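Local coordinates for protein purine nucleoside phosphorylase YlmD (Geobacillus stearothermophilus, PDB 6T1B) that catalyses the phosphorolysis of adenosine, inosine and S-methyl-5'-thioadenosine, deaminates adenosine as well, and binds a catalytic and a probably structural zinc ion, at residues A[50-53]-A[54-57]; A[157-160]-A[161-165]. All blocks are in the same frame, centred on the assembly; numbering follows the deposited sequence. Where two conformers were deposited one is given.

Contact 1. Residues A[50-53]-A[54-57]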
loop_
_atom_site.group_PDB
_atom_site.type_symbol
_atom_site.label_atom_id
_atom_site.label_comp_id
_atom_site.label_asym_id
_atom_site.label_seq_id
_atom_site.Cartn_x
_atom_site.Cartn_y
_atom_site.Cartn_z
ATOM N N GLY A 50 -12.737 12.345 -7.955
ATOM C CA GLY A 50 -13.815 13.280 -8.163
ATOM C C GLY A 50 -14.102 14.185 -6.989
ATOM O O GLY A 50 -15.142 14.844 -6.975
ATOM N N ASP A 51 -13.218 14.224 -6.000
ATOM C CA ASP A 51 -13.339 15.152 -4.890
ATOM C C ASP A 51 -12.804 16.534 -5.277
ATOM O O ASP A 51 -12.121 16.724 -6.288
ATOM C CB ASP A 51 -12.589 14.565 -3.686
ATOM C CG ASP A 51 -12.919 15.218 -2.355
ATOM O OD1 ASP A 51 -13.851 16.039 -2.249
ATOM O OD2 ASP A 51 -12.206 14.865 -1.395
ATOM N N ASP A 52 -13.104 17.491 -4.426
ATOM C CA ASP A 52 -12.598 18.844 -4.586
ATOM C C ASP A 52 -11.093 18.863 -4.348
ATOM O O ASP A 52 -10.618 18.476 -3.270
ATOM C CB ASP A 52 -13.283 19.754 -3.577
ATOM C CG ASP A 52 -12.851 21.163 -3.710
ATOM O OD1 ASP A 52 -13.357 21.835 -4.629
ATOM O OD2 ASP A 52 -11.973 21.589 -2.920
ATOM N N ARG A 53 -10.346 19.315 -5.353
ATOM C CA ARG A 53 -8.895 19.278 -5.280
ATOM C C ARG A 53 -8.361 20.107 -4.121
ATOM O O ARG A 53 -7.375 19.723 -3.482
ATOM C CB ARG A 53 -8.295 19.756 -6.605
ATOM C CG ARG A 53 -6.803 19.807 -6.611
ATOM C CD ARG A 53 -6.268 20.345 -7.937
ATOM N NE ARG A 53 -4.814 20.450 -7.893
ATOM C CZ ARG A 53 -4.153 21.464 -7.341
ATOM N NH1 ARG A 53 -2.830 21.461 -7.341
ATOM N NH2 ARG A 53 -4.810 22.478 -6.790
ATOM N N THR A 54 -8.952 21.270 -3.868
ATOM C CA THR A 54 -8.487 22.079 -2.746
ATOM C C THR A 54 -8.610 21.311 -1.438
ATOM O O THR A 54 -7.687 21.307 -0.613
ATOM C CB THR A 54 -9.251 23.395 -2.704
ATOM O OG1 THR A 54 -8.934 24.138 -3.893
ATOM C CG2 THR A 54 -8.857 24.203 -1.476
ATOM N N ASP A 55 -9.736 20.636 -1.228
ATOM C CA ASP A 55 -9.894 19.852 -0.003
ATOM C C ASP A 55 -8.827 18.767 0.071
ATOM O O ASP A 55 -8.211 18.555 1.122
ATOM C CB ASP A 55 -11.293 19.250 0.102
ATOM C CG ASP A 55 -12.395 20.296 0.319
ATOM O OD1 ASP A 55 -13.563 19.938 0.031
ATOM O OD2 ASP A 55 -12.122 21.431 0.770
ATOM N N VAL A 56 -8.628 18.029 -1.031
ATOM C CA VAL A 56 -7.660 16.929 -1.024
ATOM C C VAL A 56 -6.246 17.442 -0.738
ATOM O O VAL A 56 -5.510 16.863 0.076
ATOM C CB VAL A 56 -7.722 16.122 -2.335
ATOM C CG1 VAL A 56 -6.660 15.046 -2.320
ATOM C CG2 VAL A 56 -9.079 15.505 -2.532
ATOM N N VAL A 57 -5.836 18.523 -1.401
ATOM C CA VAL A 57 -4.505 19.069 -1.132
ATOM C C VAL A 57 -4.389 19.493 0.327
ATOM O O VAL A 57 -3.358 19.266 0.973
ATOM C CB VAL A 57 -4.133 20.179 -2.124
ATOM C CG1 VAL A 57 -2.832 20.862 -1.722
ATOM C CG2 VAL A 57 -4.002 19.574 -3.507
HETATM O O HOH W 1 -15.017 17.581 -0.408
HETATM O O HOH W 2 -10.915 22.991 -5.754
#
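Asp52 reaches forward from the N-cap position of helix 53-67 and offers its carboxylate to the first turn. With CG anti to the backbone N (chi1 -178°) in one of its two conformers, OD2 accepts from Asp55 N at 3.0 Å; the donor meets its anti side, 17° out of the carboxylate plane. The other oxygen, OD1, accepts a hydrogen bond from a water that in turn accepts from Thr54 N at 3.2 Å. Behind this cap the ordinary helical bonds begin, Val56 N to Asp52 O and Val57 N to Arg53 O. Arg53 runs out beside Val57, extended from CG to NE: its CG lies 4.2 Å from Val57 CG2, and the guanidinium is turned so that the same methyl sits over one face. Asp52 OD2 and Asp55 OD2 come within 3.7 Å of each other, a like-charge approach that Lys37, salt-bridged to Asp55 OD1, is likely to offset. A second water donates to Asp51 OD1 and to Asp55 OD1, at 2.7 and 2.8 Å. With an alanine in place of Asp55, Lys37 would probably lose its mate and this water one of its anchors. Ser36 and Asn44 donate to Asp51 OD2, while Val56 packs on Asn44 and Leu47, fastening the start of helix 53-67 to the loop that follows strand 25-29.

Contact 2. Residues A[157-160]-A[161-165]; sequences MVWL and WQTRE
Arg164 runs out alongside Leu160, one turn earlier, extended from CG to NE. Its CB starts 3.3 Å from Leu160 O, the carbonyl that also accepts from Arg164 N. CG passes the same oxygen at greater distance, and CD then reaches Leu160 CD2 at 3.8 Å. Farther out, NE comes to 3.5 Å and CZ to 3.7 Å from Leu160 CD2, NH1 and NH2 slightly farther, this methyl lying over one face of the guanidinium, toward its rim. One residue earlier along the chain, Thr163 grips Trp159 twice. With chi1 at 67°, its hydroxyl turns back so that OG1 donates to Trp159 O at 2.9 Å, on the face of the carbonyl plane opposite Thr163 N. The same rotation sets CG2 over the indole, 3.6 Å from the centroid of the Trp159 five-membered ring, a CH-pi contact. Met157 CG lies over a face of the Trp161 ring, and its SD stands 3.5 Å from Trp161 NE1. This Met-aromatic pair lies on the buried side of helix 153-163, where Met157 meets Phe131 and Trp161 stacks edge-to-face with Tyr111. The whole is an amphipathic helix packed on a mixed beta-sheet, against strands 85-87, 127-133 and 138-144.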
loop_
_atom_site.group_PDB
_atom_site.type_symbol
_atom_site.label_atom_id
_atom_site.label_comp_id
_atom_site.label_asym_id
_atom_site.label_seq_id
_atom_site.Cartn_x
_atom_site.Cartn_y
_atom_site.Cartn_z
ATOM N N MET A 157 9.090 -6.362 -6.717
ATOM C CA MET A 157 9.878 -5.470 -5.865
ATOM C C MET A 157 11.120 -6.200 -5.360
ATOM O O MET A 157 12.249 -5.680 -5.415
ATOM C CB MET A 157 9.039 -5.013 -4.668
ATOM C CG MET A 157 9.730 -3.971 -3.795
ATOM S SD MET A 157 9.810 -2.309 -4.491
ATOM C CE MET A 157 8.086 -1.784 -4.310
ATOM N N VAL A 158 10.930 -7.427 -4.875
ATOM C CA VAL A 158 12.043 -8.215 -4.354
ATOM C C VAL A 158 13.077 -8.440 -5.445
ATOM O O VAL A 158 14.288 -8.279 -5.227
ATOM C CB VAL A 158 11.527 -9.545 -3.779
ATOM C CG1 VAL A 158 12.691 -10.403 -3.314
ATOM C CG2 VAL A 158 10.600 -9.282 -2.642
ATOM N N TRP A 159 12.618 -8.820 -6.647
ATOM C CA TRP A 159 13.526 -9.057 -7.762
ATOM C C TRP A 159 14.333 -7.811 -8.104
ATOM O O TRP A 159 15.533 -7.904 -8.406
ATOM C CB TRP A 159 12.734 -9.528 -8.985
ATOM C CG TRP A 159 13.572 -9.867 -10.171
ATOM C CD1 TRP A 159 14.237 -11.034 -10.386
ATOM C CD2 TRP A 159 13.824 -9.040 -11.314
ATOM N NE1 TRP A 159 14.892 -10.986 -11.592
ATOM C CE2 TRP A 159 14.653 -9.774 -12.184
ATOM C CE3 TRP A 159 13.431 -7.753 -11.687
ATOM C CZ2 TRP A 159 15.101 -9.263 -13.400
ATOM C CZ3 TRP A 159 13.876 -7.246 -12.901
ATOM C CH2 TRP A 159 14.704 -8.002 -13.742
ATOM N N LEU A 160 13.690 -6.646 -8.101
ATOM C CA LEU A 160 14.417 -5.417 -8.412
ATOM C C LEU A 160 15.450 -5.114 -7.337
ATOM O O LEU A 160 16.578 -4.718 -7.651
ATOM C CB LEU A 160 13.461 -4.238 -8.557
ATOM C CG LEU A 160 12.557 -4.267 -9.791
ATOM C CD1 LEU A 160 11.484 -3.180 -9.716
ATOM C CD2 LEU A 160 13.368 -4.107 -11.048
ATOM N N TRP A 161 15.099 -5.314 -6.066
ATOM C CA TRP A 161 16.069 -5.047 -5.010
ATOM C C TRP A 161 17.261 -5.989 -5.121
ATOM O O TRP A 161 18.408 -5.587 -4.889
ATOM C CB TRP A 161 15.411 -5.117 -3.641
ATOM C CG TRP A 161 14.527 -3.944 -3.352
ATOM C CD1 TRP A 161 13.994 -3.063 -4.253
ATOM C CD2 TRP A 161 14.058 -3.509 -2.061
ATOM N NE1 TRP A 161 13.227 -2.124 -3.605
ATOM C CE2 TRP A 161 13.276 -2.368 -2.253
ATOM C CE3 TRP A 161 14.276 -3.961 -0.758
ATOM C CZ2 TRP A 161 12.670 -1.701 -1.200
ATOM C CZ3 TRP A 161 13.672 -3.299 0.277
ATOM C CH2 TRP A 161 12.880 -2.185 0.057
ATOM N N GLN A 162 17.021 -7.249 -5.520
ATOM C CA GLN A 162 18.110 -8.208 -5.637
ATOM C C GLN A 162 18.971 -7.902 -6.846
ATOM O O GLN A 162 20.200 -7.844 -6.746
ATOM C CB GLN A 162 17.542 -9.620 -5.716
ATOM C CG GLN A 162 18.629 -10.684 -5.638
ATOM C CD GLN A 162 18.085 -12.054 -5.296
ATOM O OE1 GLN A 162 16.870 -12.263 -5.259
ATOM N NE2 GLN A 162 18.985 -13.001 -5.041
ATOM N N THR A 163 18.339 -7.688 -8.004
ATOM C CA THR A 163 19.096 -7.624 -9.252
ATOM C C THR A 163 19.650 -6.238 -9.531
ATOM O O THR A 163 20.726 -6.118 -10.122
ATOM C CB THR A 163 18.238 -8.074 -10.435
ATOM O OG1 THR A 163 17.172 -7.145 -10.678
ATOM C CG2 THR A 163 17.650 -9.444 -10.168
ATOM N N ARG A 164 18.938 -5.184 -9.150
ATOM C CA ARG A 164 19.420 -3.835 -9.395
ATOM C C ARG A 164 20.072 -3.194 -8.190
ATOM O O ARG A 164 20.998 -2.397 -8.363
ATOM C CB ARG A 164 18.285 -2.957 -9.912
ATOM C CG ARG A 164 17.673 -3.523 -11.184
ATOM C CD ARG A 164 16.735 -2.546 -11.835
ATOM N NE ARG A 164 16.129 -3.103 -13.039
ATOM C CZ ARG A 164 15.214 -2.477 -13.770
ATOM N NH1 ARG A 164 14.798 -1.265 -13.420
ATOM N NH2 ARG A 164 14.715 -3.061 -14.849
ATOM N N GLU A 165 19.632 -3.531 -6.978
ATOM C CA GLU A 165 20.186 -2.941 -5.763
ATOM C C GLU A 165 21.087 -3.891 -4.990
ATOM O O GLU A 165 21.719 -3.468 -4.011
ATOM C CB GLU A 165 19.055 -2.421 -4.857
ATOM C CG GLU A 165 17.960 -1.645 -5.595
ATOM C CD GLU A 165 18.452 -0.417 -6.350
ATOM O OE1 GLU A 165 19.400 0.227 -5.880
ATOM O OE2 GLU A 165 17.868 -0.095 -7.419
#

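In the fold
Contact 1 opens helix 53-67 and contact 2 lies in the closing turns of helix 153-163. The two stand on opposite sides of the chain's centre, their own centres 36 Å apart and their nearest atoms about 22 Å apart, so they do not touch. Neither supplies a residue of the inosine pocket or of the catalytic zinc site. In contact 1 the Val56 side chain is about 3 Å from that of Leu47, an inosine-binding residue, and about 6 Å from the bound inosine itself, which places it just behind the nucleoside pocket. From contact 2, the Met157 side chain is about 9 Å from that of His143, a ligand of the catalytic zinc.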